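Local coordinates for protein VIN1 (Oscarella pearsei, PDB 6BFI) that may take part in cell-cell adhesion as an actin filament-binding protein of the vinculin/alpha-catenin family, at residues 747-752 with 818-823; 741-746 with 825-830; 278-283 with 622-627; 498-503 with 539-544. All blocks are in the same frame, centred on the assembly; numbering follows the deposited sequence. Where two conformers were deposited one is given.

Contact 1: 747-752 with 818-823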
loop_
_atom_site.group_PDB
_atom_site.type_symbol
_atom_site.label_atom_id
_atom_site.label_comp_id
_atom_site.label_asym_id
_atom_site.label_seq_id
_atom_site.Cartn_x
_atom_site.Cartn_y
_atom_site.Cartn_z
ATOM N N CYS A 747 12.645 -14.623 5.844
ATOM C CA CYS A 747 13.170 -13.290 5.590
ATOM C C CYS A 747 13.254 -12.504 6.892
ATOM O O CYS A 747 12.324 -12.519 7.702
ATOM C CB CYS A 747 12.287 -12.547 4.587
ATOM S SG CYS A 747 12.824 -10.864 4.207
ATOM N N MET A 748 14.384 -11.825 7.090
ATOM C CA MET A 748 14.631 -11.052 8.299
ATOM C C MET A 748 14.444 -9.555 8.086
ATOM O O MET A 748 14.847 -8.761 8.941
ATOM C CB MET A 748 16.036 -11.339 8.827
ATOM C CG MET A 748 16.500 -12.767 8.597
ATOM S SD MET A 748 17.980 -13.182 9.539
ATOM C CE MET A 748 17.283 -13.393 11.175
ATOM N N ASP A 749 13.847 -9.157 6.967
ATOM C CA ASP A 749 13.583 -7.755 6.651
ATOM C C ASP A 749 12.068 -7.584 6.623
ATOM O O ASP A 749 11.414 -7.949 5.643
ATOM C CB ASP A 749 14.225 -7.369 5.323
ATOM C CG ASP A 749 14.300 -5.868 5.122
ATOM O OD1 ASP A 749 13.545 -5.134 5.795
ATOM O OD2 ASP A 749 15.115 -5.422 4.288
ATOM N N LYS A 750 11.514 -7.020 7.701
ATOM C CA LYS A 750 10.062 -6.947 7.835
ATOM C C LYS A 750 9.438 -6.068 6.759
ATOM O O LYS A 750 8.260 -6.238 6.425
ATOM C CB LYS A 750 9.683 -6.441 9.228
ATOM C CG LYS A 750 10.019 -7.407 10.349
ATOM C CD LYS A 750 9.609 -6.850 11.706
ATOM C CE LYS A 750 9.970 -7.803 12.835
ATOM N NZ LYS A 750 9.653 -7.243 14.178
ATOM N N ARG A 751 10.202 -5.121 6.210
ATOM C CA ARG A 751 9.694 -4.303 5.113
ATOM C C ARG A 751 9.433 -5.154 3.874
ATOM O O ARG A 751 8.322 -5.154 3.329
ATOM C CB ARG A 751 10.680 -3.172 4.811
ATOM C CG ARG A 751 10.322 -1.851 5.478
ATOM C CD ARG A 751 11.536 -1.175 6.102
ATOM N NE ARG A 751 12.591 -0.898 5.131
ATOM C CZ ARG A 751 13.790 -0.418 5.450
ATOM N NH1 ARG A 751 14.086 -0.163 6.717
ATOM N NH2 ARG A 751 14.694 -0.193 4.505
ATOM N N ALA A 752 10.444 -5.900 3.424
ATOM C CA ALA A 752 10.270 -6.768 2.265
ATOM C C ALA A 752 9.348 -7.939 2.584
ATOM O O ALA A 752 8.574 -8.380 1.726
ATOM C CB ALA A 752 11.629 -7.269 1.779
ATOM N N CYS A 818 14.702 -12.332 -0.821
ATOM C CA CYS A 818 15.850 -13.229 -0.761
ATOM C C CYS A 818 17.170 -12.499 -0.518
ATOM O O CYS A 818 18.235 -13.092 -0.732
ATOM C CB CYS A 818 15.944 -14.054 -2.048
ATOM S SG CYS A 818 14.629 -15.283 -2.254
ATOM N N ILE A 819 17.135 -11.245 -0.077
ATOM C CA ILE A 819 18.363 -10.486 0.147
ATOM C C ILE A 819 18.906 -10.701 1.555
ATOM O O ILE A 819 20.116 -10.853 1.742
ATOM C CB ILE A 819 18.115 -8.993 -0.141
ATOM C CG1 ILE A 819 17.704 -8.797 -1.602
ATOM C CG2 ILE A 819 19.356 -8.172 0.174
ATOM C CD1 ILE A 819 17.209 -7.402 -1.918
ATOM N N ARG A 820 18.035 -10.719 2.562
ATOM C CA ARG A 820 18.429 -10.921 3.957
ATOM C C ARG A 820 17.718 -12.164 4.481
ATOM O O ARG A 820 16.741 -12.074 5.229
ATOM C CB ARG A 820 18.108 -9.686 4.809
ATOM C CG ARG A 820 19.008 -8.491 4.541
ATOM C CD ARG A 820 18.760 -7.386 5.555
ATOM N NE ARG A 820 19.651 -6.246 5.354
ATOM C CZ ARG A 820 20.866 -6.145 5.883
ATOM N NH1 ARG A 820 21.343 -7.118 6.647
ATOM N NH2 ARG A 820 21.605 -5.070 5.645
ATOM N N LEU A 821 18.218 -13.330 4.087
ATOM C CA LEU A 821 17.690 -14.605 4.544
ATOM C C LEU A 821 18.505 -15.125 5.720
ATOM O O LEU A 821 19.682 -14.790 5.882
ATOM C CB LEU A 821 17.697 -15.639 3.417
ATOM C CG LEU A 821 16.735 -15.414 2.252
ATOM C CD1 LEU A 821 16.896 -16.514 1.214
ATOM C CD2 LEU A 821 15.300 -15.348 2.752
ATOM N N ARG A 822 17.864 -15.949 6.540
ATOM C CA ARG A 822 18.569 -16.609 7.624
ATOM C C ARG A 822 19.614 -17.566 7.053
ATOM O O ARG A 822 19.363 -18.230 6.043
ATOM C CB ARG A 822 17.585 -17.367 8.513
ATOM C CG ARG A 822 16.555 -16.469 9.180
ATOM C CD ARG A 822 15.183 -17.121 9.226
ATOM N NE ARG A 822 15.162 -18.318 10.062
ATOM C CZ ARG A 822 14.082 -19.069 10.259
ATOM N NH1 ARG A 822 12.934 -18.748 9.679
ATOM N NH2 ARG A 822 14.151 -20.142 11.036
ATOM N N PRO A 823 20.796 -17.653 7.670
ATOM C CA PRO A 823 21.874 -18.467 7.086
ATOM C C PRO A 823 21.615 -19.964 7.120
ATOM O O PRO A 823 22.342 -20.710 6.447
ATOM C CB PRO A 823 23.090 -18.099 7.944
ATOM C CG PRO A 823 22.501 -17.707 9.261
ATOM C CD PRO A 823 21.200 -17.024 8.940
#
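Met748 and Arg820 bury the most surface in this contact, and a backbone bond joins them: Met748 N donates to Arg820 O over 3.0 Å, the N-H...O angle being 169°, with the donor almost in line with the C=O bond. Met748 then reaches along the segment 818-823. Its CG lies 3.4 Å from Arg820 O, held beside its own backbone N by a chi1 of -34° that falls short of a relaxed stagger. From there SD comes to 3.6 Å from Arg822 CG, and the bend at chi3 brings Met748 CE against the same methylene, the two side chains crossing at about a right angle. An alanine here would keep the backbone bond but would probably leave the Arg822 methylene without its thioether cover and free to shift. Cys747 turns its CB away from 818-823, and its SG accepts instead from Asp749 N at 3.4 Å; its CA meets Leu821 CD2 at 4.1 Å. Arg820 stretches past Asp749, and its guanidinium bonds to Asn616 O, while Asp749 OD1 accepts from Asn551. With Arg822 also bonded to the Ala746 backbone, Cys747 and Leu821 form a non-hydrogen-bonded antiparallel pair, a lone beta bridge between the turn joining helices 718-745 and 750-760 and the C-terminal stretch after helix 786-817.

Contact 2: 741-746 with 825-830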
loop_
_atom_site.group_PDB
_atom_site.type_symbol
_atom_site.label_atom_id
_atom_site.label_comp_id
_atom_site.label_asym_id
_atom_site.label_seq_id
_atom_site.Cartn_x
_atom_site.Cartn_y
_atom_site.Cartn_z
ATOM N N ARG A 741 5.478 -18.116 0.455
ATOM C CA ARG A 741 5.303 -17.972 1.896
ATOM C C ARG A 741 6.504 -18.528 2.650
ATOM O O ARG A 741 6.918 -17.965 3.672
ATOM C CB ARG A 741 4.014 -18.660 2.340
ATOM C CG ARG A 741 3.763 -18.597 3.836
ATOM C CD ARG A 741 2.289 -18.760 4.159
ATOM N NE ARG A 741 2.043 -18.728 5.597
ATOM C CZ ARG A 741 0.842 -18.575 6.144
ATOM N NH1 ARG A 741 -0.225 -18.433 5.372
ATOM N NH2 ARG A 741 0.710 -18.558 7.464
ATOM N N GLN A 742 7.083 -19.629 2.160
ATOM C CA GLN A 742 8.317 -20.133 2.755
ATOM C C GLN A 742 9.456 -19.132 2.606
ATOM O O GLN A 742 10.334 -19.056 3.473
ATOM C CB GLN A 742 8.709 -21.468 2.124
ATOM C CG GLN A 742 7.706 -22.586 2.342
ATOM C CD GLN A 742 8.128 -23.878 1.668
ATOM O OE1 GLN A 742 9.277 -24.026 1.251
ATOM N NE2 GLN A 742 7.198 -24.819 1.555
ATOM N N ILE A 743 9.463 -18.365 1.514
ATOM C CA ILE A 743 10.482 -17.335 1.340
ATOM C C ILE A 743 10.240 -16.176 2.299
ATOM O O ILE A 743 11.178 -15.656 2.917
ATOM C CB ILE A 743 10.514 -16.868 -0.126
ATOM C CG1 ILE A 743 11.091 -17.973 -1.011
ATOM C CG2 ILE A 743 11.310 -15.579 -0.269
ATOM C CD1 ILE A 743 10.520 -17.996 -2.404
ATOM N N ALA A 744 8.982 -15.755 2.445
ATOM C CA ALA A 744 8.672 -14.657 3.353
ATOM C C ALA A 744 8.957 -15.026 4.802
ATOM O O ALA A 744 9.340 -14.162 5.597
ATOM C CB ALA A 744 7.211 -14.235 3.190
ATOM N N ASN A 745 8.785 -16.299 5.164
ATOM C CA ASN A 745 8.972 -16.698 6.555
ATOM C C ASN A 745 10.434 -16.599 6.974
ATOM O O ASN A 745 10.738 -16.144 8.082
ATOM C CB ASN A 745 8.446 -18.117 6.765
ATOM C CG ASN A 745 8.333 -18.486 8.232
ATOM O OD1 ASN A 745 9.275 -19.007 8.828
ATOM N ND2 ASN A 745 7.174 -18.215 8.822
ATOM N N ALA A 746 11.352 -17.015 6.104
ATOM C CA ALA A 746 12.776 -17.001 6.412
ATOM C C ALA A 746 13.432 -15.652 6.141
ATOM O O ALA A 746 14.663 -15.552 6.204
ATOM C CB ALA A 746 13.495 -18.096 5.619
ATOM N N SER A 825 18.192 -21.542 6.933
ATOM C CA SER A 825 16.994 -22.013 6.257
ATOM C C SER A 825 17.341 -22.560 4.874
ATOM O O SER A 825 18.280 -22.084 4.228
ATOM C CB SER A 825 15.971 -20.884 6.136
ATOM O OG SER A 825 15.422 -20.552 7.400
ATOM N N PRO A 826 16.606 -23.571 4.399
ATOM C CA PRO A 826 16.889 -24.103 3.055
ATOM C C PRO A 826 16.693 -23.072 1.958
ATOM O O PRO A 826 17.288 -23.203 0.877
ATOM C CB PRO A 826 15.899 -25.269 2.922
ATOM C CG PRO A 826 14.810 -24.961 3.899
ATOM C CD PRO A 826 15.481 -24.264 5.046
ATOM N N ILE A 827 15.886 -22.042 2.219
ATOM C CA ILE A 827 15.521 -21.017 1.244
ATOM C C ILE A 827 16.795 -20.281 0.855
ATOM O O ILE A 827 16.901 -19.700 -0.231
ATOM C CB ILE A 827 14.460 -20.046 1.808
ATOM C CG1 ILE A 827 13.186 -20.787 2.206
ATOM C CG2 ILE A 827 14.110 -18.984 0.780
ATOM C CD1 ILE A 827 13.116 -21.173 3.664
ATOM N N ALA A 828 17.774 -20.312 1.759
ATOM C CA ALA A 828 19.048 -19.654 1.509
ATOM C C ALA A 828 19.742 -20.222 0.279
ATOM O O ALA A 828 20.513 -19.513 -0.379
ATOM C CB ALA A 828 19.946 -19.778 2.743
ATOM N N SER A 829 19.465 -21.480 -0.068
ATOM C CA SER A 829 20.079 -22.117 -1.228
ATOM C C SER A 829 19.394 -21.759 -2.545
ATOM O O SER A 829 19.743 -22.338 -3.580
ATOM C CB SER A 829 20.090 -23.637 -1.048
ATOM O OG SER A 829 20.899 -24.014 0.052
ATOM N N ILE A 830 18.434 -20.831 -2.535
ATOM C CA ILE A 830 17.778 -20.429 -3.772
ATOM C C ILE A 830 18.737 -19.580 -4.600
ATOM O O ILE A 830 19.583 -18.850 -4.064
ATOM C CB ILE A 830 16.464 -19.678 -3.479
ATOM C CG1 ILE A 830 15.547 -19.698 -4.702
ATOM C CG2 ILE A 830 16.738 -18.242 -3.041
ATOM C CD1 ILE A 830 14.200 -19.056 -4.460
#
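Ile827 sends its side chain against the end of helix 718-745, where Gln742, Ile743 and, just past the helix, Ala746 receive it. Its CB points toward the helix and there the chain forks. The CG2 branch, anti to the backbone N, goes to Ile743, packing 3.7 Å from Ile743 CG1 and close to that residue's CA. The other branch starts at CG1, which lies 3.6 Å from Gln742 O, and ends in CD1, which sits 3.5 Å from the same Gln742 O and 3.7 Å from Ala746 CB. A chi2 of 95°, well off a staggered value, brings this methyl against both the carbonyl oxygen and the alanine methyl. A glycine in place of Ile827 would probably open a gap beside Ile743 and Ala746 and leave the 3-10 turn loosely seated on the helix. Two lighter touches flank it: Ser825 OG stands 3.6 Å from Ala746 CB, and Ile830 CD1 meets Ile743 CD1 at 4.3 Å. Ile827 also touches Leu821, and Ile830 reaches Cys818 and Asn689. The turn 826-829 thus packs against the C-terminal end of helix 718-745, while Ala744 of that helix packs on Leu756 and Leu757 of helix 750-760.

Contact 3: 278-283 with 622-627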
loop_
_atom_site.group_PDB
_atom_site.type_symbol
_atom_site.label_atom_id
_atom_site.label_comp_id
_atom_site.label_asym_id
_atom_site.label_seq_id
_atom_site.Cartn_x
_atom_site.Cartn_y
_atom_site.Cartn_z
ATOM N N ALA A 278 18.817 -0.340 -16.141
ATOM C CA ALA A 278 19.837 0.384 -16.891
ATOM C C ALA A 278 21.236 0.003 -16.420
ATOM O O ALA A 278 22.163 -0.108 -17.233
ATOM C CB ALA A 278 19.609 1.889 -16.766
ATOM N N GLN A 279 21.405 -0.211 -15.112
ATOM C CA GLN A 279 22.696 -0.652 -14.593
ATOM C C GLN A 279 23.060 -2.036 -15.120
ATOM O O GLN A 279 24.206 -2.271 -15.518
ATOM C CB GLN A 279 22.675 -0.644 -13.063
ATOM C CG GLN A 279 22.571 0.749 -12.447
ATOM C CD GLN A 279 22.057 0.724 -11.015
ATOM O OE1 GLN A 279 21.908 -0.341 -10.413
ATOM N NE2 GLN A 279 21.778 1.900 -10.467
ATOM N N ASP A 280 22.101 -2.962 -15.135
ATOM C CA ASP A 280 22.393 -4.312 -15.601
ATOM C C ASP A 280 22.644 -4.340 -17.104
ATOM O O ASP A 280 23.512 -5.083 -17.580
ATOM C CB ASP A 280 21.255 -5.259 -15.226
ATOM C CG ASP A 280 21.343 -5.731 -13.789
ATOM O OD1 ASP A 280 22.100 -5.116 -13.009
ATOM O OD2 ASP A 280 20.656 -6.715 -13.437
ATOM N N ALA A 281 21.894 -3.546 -17.872
ATOM C CA ALA A 281 22.122 -3.518 -19.312
ATOM C C ALA A 281 23.434 -2.829 -19.661
ATOM O O ALA A 281 24.075 -3.191 -20.653
ATOM C CB ALA A 281 20.958 -2.833 -20.024
ATOM N N LEU A 282 23.851 -1.840 -18.870
ATOM C CA LEU A 282 25.137 -1.199 -19.130
ATOM C C LEU A 282 26.296 -2.097 -18.714
ATOM O O LEU A 282 27.317 -2.160 -19.406
ATOM C CB LEU A 282 25.211 0.148 -18.413
ATOM C CG LEU A 282 24.500 1.314 -19.105
ATOM C CD1 LEU A 282 24.602 2.581 -18.269
ATOM C CD2 LEU A 282 25.082 1.534 -20.492
ATOM N N ALA A 283 26.155 -2.797 -17.586
ATOM C CA ALA A 283 27.216 -3.685 -17.124
ATOM C C ALA A 283 27.441 -4.840 -18.089
ATOM O O ALA A 283 28.543 -5.398 -18.141
ATOM C CB ALA A 283 26.891 -4.213 -15.727
ATOM N N PRO A 622 21.676 -7.834 -6.378
ATOM C CA PRO A 622 22.869 -8.607 -6.700
ATOM C C PRO A 622 23.936 -7.712 -7.308
ATOM O O PRO A 622 23.623 -6.672 -7.915
ATOM C CB PRO A 622 22.359 -9.645 -7.709
ATOM C CG PRO A 622 21.010 -9.153 -8.149
ATOM C CD PRO A 622 20.466 -8.434 -6.964
ATOM N N PRO A 623 25.211 -8.079 -7.159
ATOM C CA PRO A 623 26.287 -7.197 -7.634
ATOM C C PRO A 623 26.381 -7.127 -9.149
ATOM O O PRO A 623 25.592 -7.756 -9.860
ATOM C CB PRO A 623 27.544 -7.831 -7.024
ATOM C CG PRO A 623 27.196 -9.276 -6.899
ATOM C CD PRO A 623 25.732 -9.314 -6.551
ATOM N N LEU A 624 27.344 -6.361 -9.647
ATOM C CA LEU A 624 27.577 -6.213 -11.074
ATOM C C LEU A 624 28.603 -7.225 -11.558
ATOM O O LEU A 624 29.390 -7.758 -10.770
ATOM C CB LEU A 624 28.077 -4.802 -11.387
ATOM C CG LEU A 624 27.161 -3.593 -11.197
ATOM C CD1 LEU A 624 25.778 -3.862 -11.769
ATOM C CD2 LEU A 624 27.091 -3.196 -9.734
ATOM N N PRO A 625 28.615 -7.519 -12.850
ATOM C CA PRO A 625 29.744 -8.233 -13.448
ATOM C C PRO A 625 30.911 -7.273 -13.661
ATOM O O PRO A 625 30.856 -6.098 -13.300
ATOM C CB PRO A 625 29.176 -8.741 -14.774
ATOM C CG PRO A 625 28.113 -7.753 -15.117
ATOM C CD PRO A 625 27.509 -7.333 -13.807
ATOM N N GLU A 626 31.980 -7.795 -14.262
ATOM C CA GLU A 626 33.149 -6.973 -14.555
ATOM C C GLU A 626 33.728 -7.188 -15.943
ATOM O O GLU A 626 34.527 -6.355 -16.383
ATOM C CB GLU A 626 34.251 -7.218 -13.514
ATOM N N LEU A 627 33.362 -8.255 -16.647
ATOM C CA LEU A 627 33.901 -8.519 -17.976
ATOM C C LEU A 627 33.358 -7.526 -18.998
ATOM O O LEU A 627 33.518 -7.714 -20.204
ATOM C CB LEU A 627 33.581 -9.945 -18.402
#
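Ala283 aims its CB at the chain running past it, and the Pro625 ring meets this methyl with two of its carbons: Ala283 CB is 3.7 Å from Pro625 CD and 3.8 Å from Pro625 CG. The same ring carbon CG comes 3.9 Å from Ala283 O, placing the proline against the last residue of helix 268-283. Leu624 approaches the helix differently. Its CB does not point straight at the helix, but with CG set beside the backbone N (chi1 -67°) the end of the side chain swings inward, and CD1 alone does the touching. That methyl is 4.1 Å from Ala283 CB and equally far from Asp280 OD1, and it lies 4.4 Å from Gln279 O. Leucine and aspartate run obliquely to one another, the methyl coming beside the carboxylate oxygen in a contact of van der Waals kind. The segment 622-627 belongs to the extended, proline-rich stretch that follows helix 589-615, consistent with the linker that in vinculins joins the helical head to the tail bundle; here it is laid across the end of a helix that probably belongs to the head and lies some 340 residues earlier in the chain. The polar ends find their mates beyond the two segments. Asp280 OD1 forms a salt bridge with Arg621, just ahead of the linker segment, and Gln279 NE2 bonds to Glu361. On helix 344-375, Gln358 meets the Leu624 side chain, while His351 NE2 bonds to Pro625 O.

Contact 4: 498-503 with 539-544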
loop_
_atom_site.group_PDB
_atom_site.type_symbol
_atom_site.label_atom_id
_atom_site.label_comp_id
_atom_site.label_asym_id
_atom_site.label_seq_id
_atom_site.Cartn_x
_atom_site.Cartn_y
_atom_site.Cartn_z
ATOM N N GLU A 498 22.579 5.993 5.389
ATOM C CA GLU A 498 22.802 7.358 4.923
ATOM C C GLU A 498 22.349 8.376 5.963
ATOM O O GLU A 498 23.006 9.405 6.158
ATOM C CB GLU A 498 22.085 7.590 3.593
ATOM C CG GLU A 498 22.701 6.857 2.413
ATOM C CD GLU A 498 24.116 7.316 2.099
ATOM O OE1 GLU A 498 24.528 8.391 2.581
ATOM O OE2 GLU A 498 24.823 6.596 1.365
ATOM N N PHE A 499 21.228 8.105 6.643
ATOM C CA PHE A 499 20.791 8.992 7.718
ATOM C C PHE A 499 21.834 9.058 8.826
ATOM O O PHE A 499 22.102 10.134 9.373
ATOM C CB PHE A 499 19.441 8.531 8.278
ATOM C CG PHE A 499 18.832 9.488 9.274
ATOM C CD1 PHE A 499 19.178 9.432 10.617
ATOM C CD2 PHE A 499 17.909 10.439 8.866
ATOM C CE1 PHE A 499 18.624 10.311 11.530
ATOM C CE2 PHE A 499 17.347 11.323 9.777
ATOM C CZ PHE A 499 17.704 11.257 11.110
ATOM N N MET A 500 22.443 7.918 9.162
ATOM C CA MET A 500 23.448 7.903 10.218
ATOM C C MET A 500 24.723 8.616 9.791
ATOM O O MET A 500 25.379 9.254 10.623
ATOM C CB MET A 500 23.754 6.465 10.638
ATOM C CG MET A 500 22.561 5.724 11.220
ATOM S SD MET A 500 21.728 6.661 12.522
ATOM C CE MET A 500 20.365 5.565 12.916
ATOM N N LYS A 501 25.092 8.527 8.510
ATOM C CA LYS A 501 26.267 9.252 8.033
ATOM C C LYS A 501 26.019 10.756 8.038
ATOM O O LYS A 501 26.806 11.524 8.605
ATOM C CB LYS A 501 26.650 8.778 6.629
ATOM C CG LYS A 501 27.354 7.427 6.583
ATOM C CD LYS A 501 27.683 7.028 5.149
ATOM C CE LYS A 501 28.511 5.752 5.102
ATOM N NZ LYS A 501 28.737 5.287 3.704
ATOM N N VAL A 502 24.926 11.195 7.406
ATOM C CA VAL A 502 24.617 12.620 7.348
ATOM C C VAL A 502 24.476 13.195 8.752
ATOM O O VAL A 502 25.029 14.260 9.061
ATOM C CB VAL A 502 23.348 12.850 6.503
ATOM C CG1 VAL A 502 22.956 14.315 6.517
ATOM C CG2 VAL A 502 23.571 12.373 5.075
ATOM N N SER A 503 23.754 12.491 9.627
ATOM C CA SER A 503 23.607 12.941 11.007
ATOM C C SER A 503 24.939 12.942 11.748
ATOM O O SER A 503 25.169 13.809 12.597
ATOM C CB SER A 503 22.598 12.058 11.743
ATOM O OG SER A 503 21.317 12.138 11.147
ATOM N N ASN A 539 18.841 12.494 19.391
ATOM C CA ASN A 539 17.607 11.758 19.655
ATOM C C ASN A 539 16.947 11.288 18.365
ATOM O O ASN A 539 16.297 10.236 18.351
ATOM C CB ASN A 539 16.646 12.610 20.480
ATOM C CG ASN A 539 16.612 12.191 21.937
ATOM O OD1 ASN A 539 15.941 11.224 22.298
ATOM N ND2 ASN A 539 17.341 12.911 22.782
ATOM N N ARG A 540 17.099 12.046 17.277
ATOM C CA ARG A 540 16.631 11.560 15.984
ATOM C C ARG A 540 17.418 10.331 15.546
ATOM O O ARG A 540 16.852 9.398 14.958
ATOM C CB ARG A 540 16.725 12.674 14.941
ATOM C CG ARG A 540 15.559 13.651 15.004
ATOM C CD ARG A 540 14.280 12.961 14.575
ATOM N NE ARG A 540 14.341 12.574 13.168
ATOM C CZ ARG A 540 13.714 11.525 12.648
ATOM N NH1 ARG A 540 12.979 10.734 13.418
ATOM N NH2 ARG A 540 13.830 11.260 11.354
ATOM N N VAL A 541 18.724 10.306 15.828
ATOM C CA VAL A 541 19.509 9.102 15.568
ATOM C C VAL A 541 18.960 7.937 16.382
ATOM O O VAL A 541 18.866 6.803 15.892
ATOM C CB VAL A 541 20.996 9.358 15.871
ATOM C CG1 VAL A 541 21.771 8.051 15.901
ATOM C CG2 VAL A 541 21.588 10.313 14.849
ATOM N N ILE A 542 18.567 8.207 17.630
ATOM C CA ILE A 542 17.975 7.171 18.474
ATOM C C ILE A 542 16.702 6.627 17.839
ATOM O O ILE A 542 16.498 5.410 17.759
ATOM C CB ILE A 542 17.699 7.721 19.886
ATOM C CG1 ILE A 542 18.989 8.223 20.535
ATOM C CG2 ILE A 542 17.042 6.654 20.752
ATOM C CD1 ILE A 542 19.972 7.133 20.844
ATOM N N GLN A 543 15.823 7.523 17.379
ATOM C CA GLN A 543 14.545 7.088 16.821
ATOM C C GLN A 543 14.741 6.274 15.548
ATOM O O GLN A 543 14.141 5.204 15.383
ATOM C CB GLN A 543 13.650 8.296 16.550
ATOM C CG GLN A 543 13.272 9.084 17.786
ATOM C CD GLN A 543 12.414 10.287 17.456
ATOM O OE1 GLN A 543 11.780 10.341 16.400
ATOM N NE2 GLN A 543 12.395 11.265 18.356
ATOM N N VAL A 544 15.574 6.769 14.629
ATOM C CA VAL A 544 15.821 6.028 13.396
ATOM C C VAL A 544 16.436 4.668 13.708
ATOM O O VAL A 544 16.094 3.657 13.082
ATOM C CB VAL A 544 16.700 6.853 12.440
ATOM C CG1 VAL A 544 17.083 6.028 11.222
ATOM C CG2 VAL A 544 15.962 8.112 12.019
#
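Phe499 O is gripped twice within its own helix: Ser503 OG donates to it at 2.8 Å and Ser503 N at 2.9 Å, the two arriving from opposite faces of the carbonyl plane. With its hydroxyl spent on the backbone, Ser503 presents CB to the other helix, 3.7 Å from Val541 CG2, while its OG also lies above one face of the Phe499 ring. The opposite face takes Val544: its CG2 makes a CH-pi contact, 3.7 Å from the Phe499 ring centroid and 20° off the ring normal. Placing CG of the phenylalanine anti to the backbone N, chi1 -173°, sends the ring across toward helix 524-550, and Val541 N lies at its edge. Met500 bends at chi2 and runs past Val544 in the opposite direction, its SD 3.7 Å from Val541 CG1 and its CE 3.7 Å from Val544 CG1; the same methyl sits 3.6 Å from Val541 O. The axes of 498-503 and 539-544 run nearly antiparallel, 170° apart, with a closest approach of 10.5 Å. Val609 and Ile613 of helix 589-615 pack on Met500, as Leu568 of helix 555-569 does on Val541. The two helices are therefore held together by apolar packing of buried side chains, with the Ser503 hydroxyl bonded inside its own helix.

How the contacts relate
Contact 4 is the buried one, two long antiparallel helices meeting through apolar side chains, whereas contact 1 lies nearer the surface and depends on a backbone bond between loops. Contacts 2 and 3 fall between: contact 2 lays a short 3-10 turn and contact 3 an extended segment on the end of a helix by apolar touches, in contact 3 beside a charged group. Contacts 1 and 2 share neighbouring elements, helices 718-745 and 750-760 and the chain after helix 786-817; their centres are 9 Å apart, and Leu821 CD2 packs 3.5 Å from Ala746 O. Contact 4 falls inside the sequence loop closed by contact 3, yet their centres stand 31 Å apart.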